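GTP cyclohydrolase 1 type 2 homolog (PDB 2YYB) is of unknown function but belongs to the GTP cyclohydrolase I type 2/NIF3 family and probably binds divalent metal cations. Local coordinates at residues 49-53 / 235-239; 135-141 / 161-165. All coordinates share one frame; numbering follows the deposited sequence.

Interaction 1. Residues 49-53 / 235-239; sequences IFRKA and FLDHP
Ile49, Lys52 and Ala53 on one flank of helix 47-55 meet Leu236, Asp237 and His238 in a largely buried helix-to-loop contact, where the chain leaves the edge strand 233-235. Leu236 supplies the apolar centre. Its CG lies anti to the carbonyl carbon (chi1 -57°), and its methyls spread over the helix, CD1 reaching Ala53 CB at 3.5 Å and CD2 approaching Lys52 CB at 4.0 Å. Strand 60-63 closes this layer from the sheet side, with Leu61 touching Ile49, Ala53 and Leu236. Ile49 CD1 slots between Leu236 CB, 4.1 Å away, and the His238 ring, which it approaches obliquely, the side chains of Ile49 and His238 crossing at about a right angle. That imidazole is hydrogen-bonded through NE2 to Asp44 N and stands edge-to-face with Tyr211, while His196 of a second subunit also meets it. The Lys52 side chain extends toward the loop and bends at its last torsion (chi4 72°) so that NZ donates to Asp237 O at 3.1 Å, coming in above the carbonyl plane. A leucine in place of Lys52 would probably leave the Asp237 carbonyl without this donor. An apolar layer bordered by a lysine-to-carbonyl hydrogen bond thus flanks the predicted metal site, the His238 side chain lying about 7 Å from that of His65, a predicted ligand.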
loop_
_atom_site.group_PDB
_atom_site.type_symbol
_atom_site.label_atom_id
_atom_site.label_comp_id
_atom_site.label_asym_id
_atom_site.label_seq_id
_atom_site.Cartn_x
_atom_site.Cartn_y
_atom_site.Cartn_z
ATOM N N ILE A 49 -9.874 -33.137 -15.366
ATOM C CA ILE A 49 -10.595 -32.492 -16.455
ATOM C C ILE A 49 -9.764 -32.473 -17.739
ATOM O O ILE A 49 -10.300 -32.695 -18.831
ATOM C CB ILE A 49 -10.961 -31.024 -16.110
ATOM C CG1 ILE A 49 -12.128 -30.997 -15.127
ATOM C CG2 ILE A 49 -11.330 -30.258 -17.369
ATOM C CD1 ILE A 49 -13.304 -31.869 -15.576
ATOM N N PHE A 50 -8.468 -32.194 -17.614
ATOM C CA PHE A 50 -7.587 -32.139 -18.768
ATOM C C PHE A 50 -7.431 -33.482 -19.483
ATOM O O PHE A 50 -7.379 -33.514 -20.714
ATOM C CB PHE A 50 -6.219 -31.606 -18.354
ATOM C CG PHE A 50 -6.229 -30.153 -17.966
ATOM C CD1 PHE A 50 -7.386 -29.389 -18.115
ATOM C CD2 PHE A 50 -5.079 -29.546 -17.477
ATOM C CE1 PHE A 50 -7.397 -28.050 -17.788
ATOM C CE2 PHE A 50 -5.076 -28.206 -17.148
ATOM C CZ PHE A 50 -6.239 -27.445 -17.302
ATOM N N ARG A 51 -7.348 -34.575 -18.718
ATOM C CA ARG A 51 -7.238 -35.917 -19.287
ATOM C C ARG A 51 -8.521 -36.236 -20.068
ATOM O O ARG A 51 -8.463 -36.840 -21.143
ATOM C CB ARG A 51 -7.036 -36.973 -18.188
ATOM C CG ARG A 51 -5.618 -37.071 -17.638
ATOM C CD ARG A 51 -4.679 -37.739 -18.638
ATOM N NE ARG A 51 -3.313 -37.220 -18.566
ATOM C CZ ARG A 51 -2.354 -37.522 -19.441
ATOM N NH1 ARG A 51 -2.612 -38.350 -20.451
ATOM N NH2 ARG A 51 -1.144 -36.981 -19.329
ATOM N N LYS A 52 -9.669 -35.831 -19.519
ATOM C CA LYS A 52 -10.950 -36.050 -20.182
ATOM C C LYS A 52 -11.015 -35.249 -21.476
ATOM O O LYS A 52 -11.538 -35.730 -22.477
ATOM C CB LYS A 52 -12.134 -35.630 -19.301
ATOM C CG LYS A 52 -12.415 -36.505 -18.099
ATOM C CD LYS A 52 -13.884 -36.354 -17.727
ATOM C CE LYS A 52 -14.236 -37.003 -16.398
ATOM N NZ LYS A 52 -13.676 -36.214 -15.257
ATOM N N ALA A 53 -10.498 -34.023 -21.456
ATOM C CA ALA A 53 -10.506 -33.201 -22.664
ATOM C C ALA A 53 -9.645 -33.891 -23.717
ATOM O O ALA A 53 -9.950 -33.859 -24.907
ATOM C CB ALA A 53 -9.967 -31.814 -22.373
ATOM N N PHE A 235 -19.361 -31.424 -22.590
ATOM C CA PHE A 235 -19.198 -30.946 -21.221
ATOM C C PHE A 235 -18.383 -31.974 -20.451
ATOM O O PHE A 235 -18.718 -33.156 -20.427
ATOM C CB PHE A 235 -20.548 -30.736 -20.525
ATOM C CG PHE A 235 -20.426 -30.344 -19.065
ATOM C CD1 PHE A 235 -19.949 -29.091 -18.698
ATOM C CD2 PHE A 235 -20.780 -31.238 -18.056
ATOM C CE1 PHE A 235 -19.831 -28.733 -17.343
ATOM C CE2 PHE A 235 -20.662 -30.889 -16.701
ATOM C CZ PHE A 235 -20.190 -29.641 -16.346
ATOM N N LEU A 236 -17.302 -31.500 -19.839
ATOM C CA LEU A 236 -16.406 -32.342 -19.054
ATOM C C LEU A 236 -16.819 -32.191 -17.597
ATOM O O LEU A 236 -16.634 -31.135 -17.003
ATOM C CB LEU A 236 -14.955 -31.903 -19.290
ATOM C CG LEU A 236 -14.573 -31.961 -20.777
ATOM C CD1 LEU A 236 -13.163 -31.522 -20.972
ATOM C CD2 LEU A 236 -14.748 -33.366 -21.306
ATOM N N ASP A 237 -17.379 -33.261 -17.040
ATOM C CA ASP A 237 -17.909 -33.289 -15.678
ATOM C C ASP A 237 -16.958 -33.796 -14.589
ATOM O O ASP A 237 -16.415 -34.891 -14.691
ATOM C CB ASP A 237 -19.172 -34.144 -15.684
ATOM C CG ASP A 237 -20.046 -33.907 -14.488
ATOM O OD1 ASP A 237 -20.949 -34.732 -14.244
ATOM O OD2 ASP A 237 -19.844 -32.893 -13.798
ATOM N N HIS A 238 -16.775 -32.991 -13.541
ATOM C CA HIS A 238 -15.905 -33.342 -12.409
ATOM C C HIS A 238 -16.541 -32.848 -11.103
ATOM O O HIS A 238 -16.050 -31.934 -10.453
ATOM C CB HIS A 238 -14.494 -32.722 -12.593
ATOM C CG HIS A 238 -14.421 -31.236 -12.323
ATOM N ND1 HIS A 238 -14.213 -30.715 -11.060
ATOM C CD2 HIS A 238 -14.528 -30.161 -13.154
ATOM C CE1 HIS A 238 -14.193 -29.396 -11.124
ATOM N NE2 HIS A 238 -14.380 -29.032 -12.381
ATOM N N PRO A 239 -17.652 -33.452 -10.694
ATOM C CA PRO A 239 -18.275 -32.988 -9.448
ATOM C C PRO A 239 -17.374 -33.107 -8.212
ATOM O O PRO A 239 -16.746 -34.135 -7.985
ATOM C CB PRO A 239 -19.537 -33.847 -9.359
ATOM C CG PRO A 239 -19.120 -35.105 -10.007
ATOM C CD PRO A 239 -18.350 -34.629 -11.229
#

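Interaction 2. Residues 135-141 / 161-165; sequences PTPLLQV and DHVET
Pro137 and Leu138 run antiparallel to His162 and Val163, joining the two loops through their backbones. One clear hydrogen bond is made, Val163 N donating to Pro137 O at 3.0 Å. A single beta bridge pairs Leu138 with His162, their CA atoms 4.0 Å apart. Two bent, weak CA-H...O contacts accompany it, one from His162 CA to Pro137 O at 3.4 Å and one from Leu138 CA to Asp161 O at 3.5 Å.

The imidazole of His162 turns back over the opposing chain, so that Leu138 CA sits over one of its faces, 4.0 Å from the centroid and 29° off the ring normal, a CH-pi contact. Leu138 CB lies beside the NE2 end of the same ring, while the rest of the leucine leads away.

Apolar contacts lie on the inner side. With its CG anti to the backbone N (chi1 -169°), Leu139 sends CD1 across to Val163 CG1 at 3.7 Å, and Val141 CG1 approaches the other methyl of Val163, CG2, more loosely at 4.3 Å. Both valines also rest on Leu184 of strand 184-187, and Leu139 reaches Val155 and Gln157 of strand 154-157.

At the polar end, the Glu164 side chain crosses that of Thr136 with its carboxylate beside Pro135, whereas the main-chain N of Glu164 and that of Thr165 both hydrogen-bond to Asp183 OD2. This is an isolated antiparallel beta bridge between two loops, joining the entry to helix 141-147 with the lead-in of edge strand 166-169 of the four-stranded mixed sheet.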
loop_
_atom_site.group_PDB
_atom_site.type_symbol
_atom_site.label_atom_id
_atom_site.label_comp_id
_atom_site.label_asym_id
_atom_site.label_seq_id
_atom_site.Cartn_x
_atom_site.Cartn_y
_atom_site.Cartn_z
ATOM N N PRO A 135 -44.442 -14.221 -9.157
ATOM C CA PRO A 135 -44.450 -13.717 -7.779
ATOM C C PRO A 135 -45.057 -14.612 -6.678
ATOM O O PRO A 135 -45.949 -15.426 -6.925
ATOM C CB PRO A 135 -45.231 -12.424 -7.922
ATOM C CG PRO A 135 -46.342 -12.873 -8.810
ATOM C CD PRO A 135 -45.655 -13.754 -9.858
ATOM N N THR A 136 -44.542 -14.423 -5.462
ATOM C CA THR A 136 -44.972 -15.098 -4.234
ATOM C C THR A 136 -44.983 -16.617 -4.087
ATOM O O THR A 136 -46.032 -17.196 -3.821
ATOM C CB THR A 136 -46.365 -14.614 -3.836
ATOM O OG1 THR A 136 -46.444 -13.201 -4.038
ATOM C CG2 THR A 136 -46.636 -14.926 -2.369
ATOM N N PRO A 137 -43.831 -17.290 -4.254
ATOM C CA PRO A 137 -43.854 -18.747 -4.095
ATOM C C PRO A 137 -43.215 -19.124 -2.765
ATOM O O PRO A 137 -42.413 -18.365 -2.214
ATOM C CB PRO A 137 -43.038 -19.230 -5.283
ATOM C CG PRO A 137 -41.952 -18.222 -5.333
ATOM C CD PRO A 137 -42.666 -16.889 -5.066
ATOM N N LEU A 138 -43.573 -20.291 -2.247
ATOM C CA LEU A 138 -43.028 -20.759 -0.981
ATOM C C LEU A 138 -41.510 -20.862 -1.071
ATOM O O LEU A 138 -40.918 -20.441 -2.063
ATOM C CB LEU A 138 -43.623 -22.120 -0.628
ATOM C CG LEU A 138 -43.549 -23.208 -1.703
ATOM C CD1 LEU A 138 -43.996 -24.546 -1.114
ATOM C CD2 LEU A 138 -44.421 -22.815 -2.895
ATOM N N LEU A 139 -40.870 -21.409 -0.042
ATOM C CA LEU A 139 -39.421 -21.533 -0.083
ATOM C C LEU A 139 -39.017 -22.859 -0.716
ATOM O O LEU A 139 -37.896 -23.328 -0.523
ATOM C CB LEU A 139 -38.812 -21.412 1.317
ATOM C CG LEU A 139 -37.281 -21.271 1.403
ATOM C CD1 LEU A 139 -36.841 -19.990 0.724
ATOM C CD2 LEU A 139 -36.834 -21.265 2.851
ATOM N N GLN A 140 -39.931 -23.473 -1.467
ATOM C CA GLN A 140 -39.587 -24.723 -2.133
ATOM C C GLN A 140 -39.054 -24.470 -3.522
ATOM O O GLN A 140 -39.308 -25.203 -4.478
ATOM C CB GLN A 140 -40.760 -25.681 -2.150
ATOM C CG GLN A 140 -40.995 -26.276 -0.762
ATOM C CD GLN A 140 -39.737 -26.253 0.105
ATOM O OE1 GLN A 140 -39.293 -25.188 0.546
ATOM N NE2 GLN A 140 -39.161 -27.428 0.350
ATOM N N VAL A 141 -38.313 -23.373 -3.596
ATOM C CA VAL A 141 -37.620 -22.980 -4.793
ATOM C C VAL A 141 -36.369 -23.821 -4.549
ATOM O O VAL A 141 -35.500 -23.940 -5.404
ATOM C CB VAL A 141 -37.256 -21.482 -4.771
ATOM C CG1 VAL A 141 -38.437 -20.675 -4.282
ATOM C CG2 VAL A 141 -36.043 -21.245 -3.890
ATOM N N ASP A 161 -41.325 -17.445 4.720
ATOM C CA ASP A 161 -41.556 -18.847 4.417
ATOM C C ASP A 161 -41.877 -18.847 2.924
ATOM O O ASP A 161 -41.848 -19.875 2.245
ATOM C CB ASP A 161 -42.756 -19.364 5.202
ATOM C CG ASP A 161 -42.868 -20.855 5.141
ATOM O OD1 ASP A 161 -43.984 -21.397 5.338
ATOM O OD2 ASP A 161 -41.812 -21.480 4.898
ATOM N N HIS A 162 -42.194 -17.651 2.444
ATOM C CA HIS A 162 -42.527 -17.394 1.059
ATOM C C HIS A 162 -41.658 -16.226 0.637
ATOM O O HIS A 162 -41.547 -15.222 1.351
ATOM C CB HIS A 162 -44.015 -17.035 0.918
ATOM C CG HIS A 162 -44.935 -18.164 1.274
ATOM N ND1 HIS A 162 -45.013 -18.689 2.548
ATOM C CD2 HIS A 162 -45.745 -18.929 0.503
ATOM C CE1 HIS A 162 -45.822 -19.734 2.544
ATOM N NE2 HIS A 162 -46.279 -19.902 1.316
ATOM N N VAL A 163 -41.029 -16.362 -0.522
ATOM C CA VAL A 163 -40.156 -15.322 -1.012
ATOM C C VAL A 163 -40.698 -14.744 -2.307
ATOM O O VAL A 163 -41.487 -15.388 -2.997
ATOM C CB VAL A 163 -38.713 -15.880 -1.244
ATOM C CG1 VAL A 163 -38.215 -16.586 0.022
ATOM C CG2 VAL A 163 -38.690 -16.848 -2.434
ATOM N N GLU A 164 -40.284 -13.520 -2.618
ATOM C CA GLU A 164 -40.683 -12.861 -3.848
ATOM C C GLU A 164 -39.423 -12.331 -4.521
ATOM O O GLU A 164 -39.112 -12.739 -5.639
ATOM C CB GLU A 164 -41.669 -11.726 -3.568
ATOM C CG GLU A 164 -42.055 -10.909 -4.797
ATOM C CD GLU A 164 -43.498 -10.410 -4.743
ATOM O OE1 GLU A 164 -43.927 -9.949 -3.657
ATOM O OE2 GLU A 164 -44.197 -10.472 -5.788
ATOM N N THR A 165 -38.697 -11.432 -3.855
ATOM C CA THR A 165 -37.458 -10.896 -4.424
ATOM C C THR A 165 -36.313 -11.874 -4.168
ATOM O O THR A 165 -36.111 -12.336 -3.042
ATOM C CB THR A 165 -37.065 -9.512 -3.819
ATOM O OG1 THR A 165 -37.190 -9.549 -2.390
ATOM C CG2 THR A 165 -37.932 -8.402 -4.397
#

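Overall arrangement
The two contacts lie on opposite sides of the chain's centre, with their own centres 35 Å apart and nearest atoms about 19 Å apart. Interaction 1 belongs to the five-stranded mixed sheet: helix 47-55 links its parallel strands 39-42 and 60-63, and strand 233-235 returns from near the C-terminus to its edge. Interaction 2 belongs to the four-stranded sheet built from strands 154-157, 166-169, 184-187 and 204-207. Along the chain it is nested within the loop that interaction 1 closes. The long-range contact brings the C-terminal strand and loop back onto helix 47-55, near the predicted metal ligands His64 and His65, whereas the more local one joins two loops at the edge of the other sheet, away from that site.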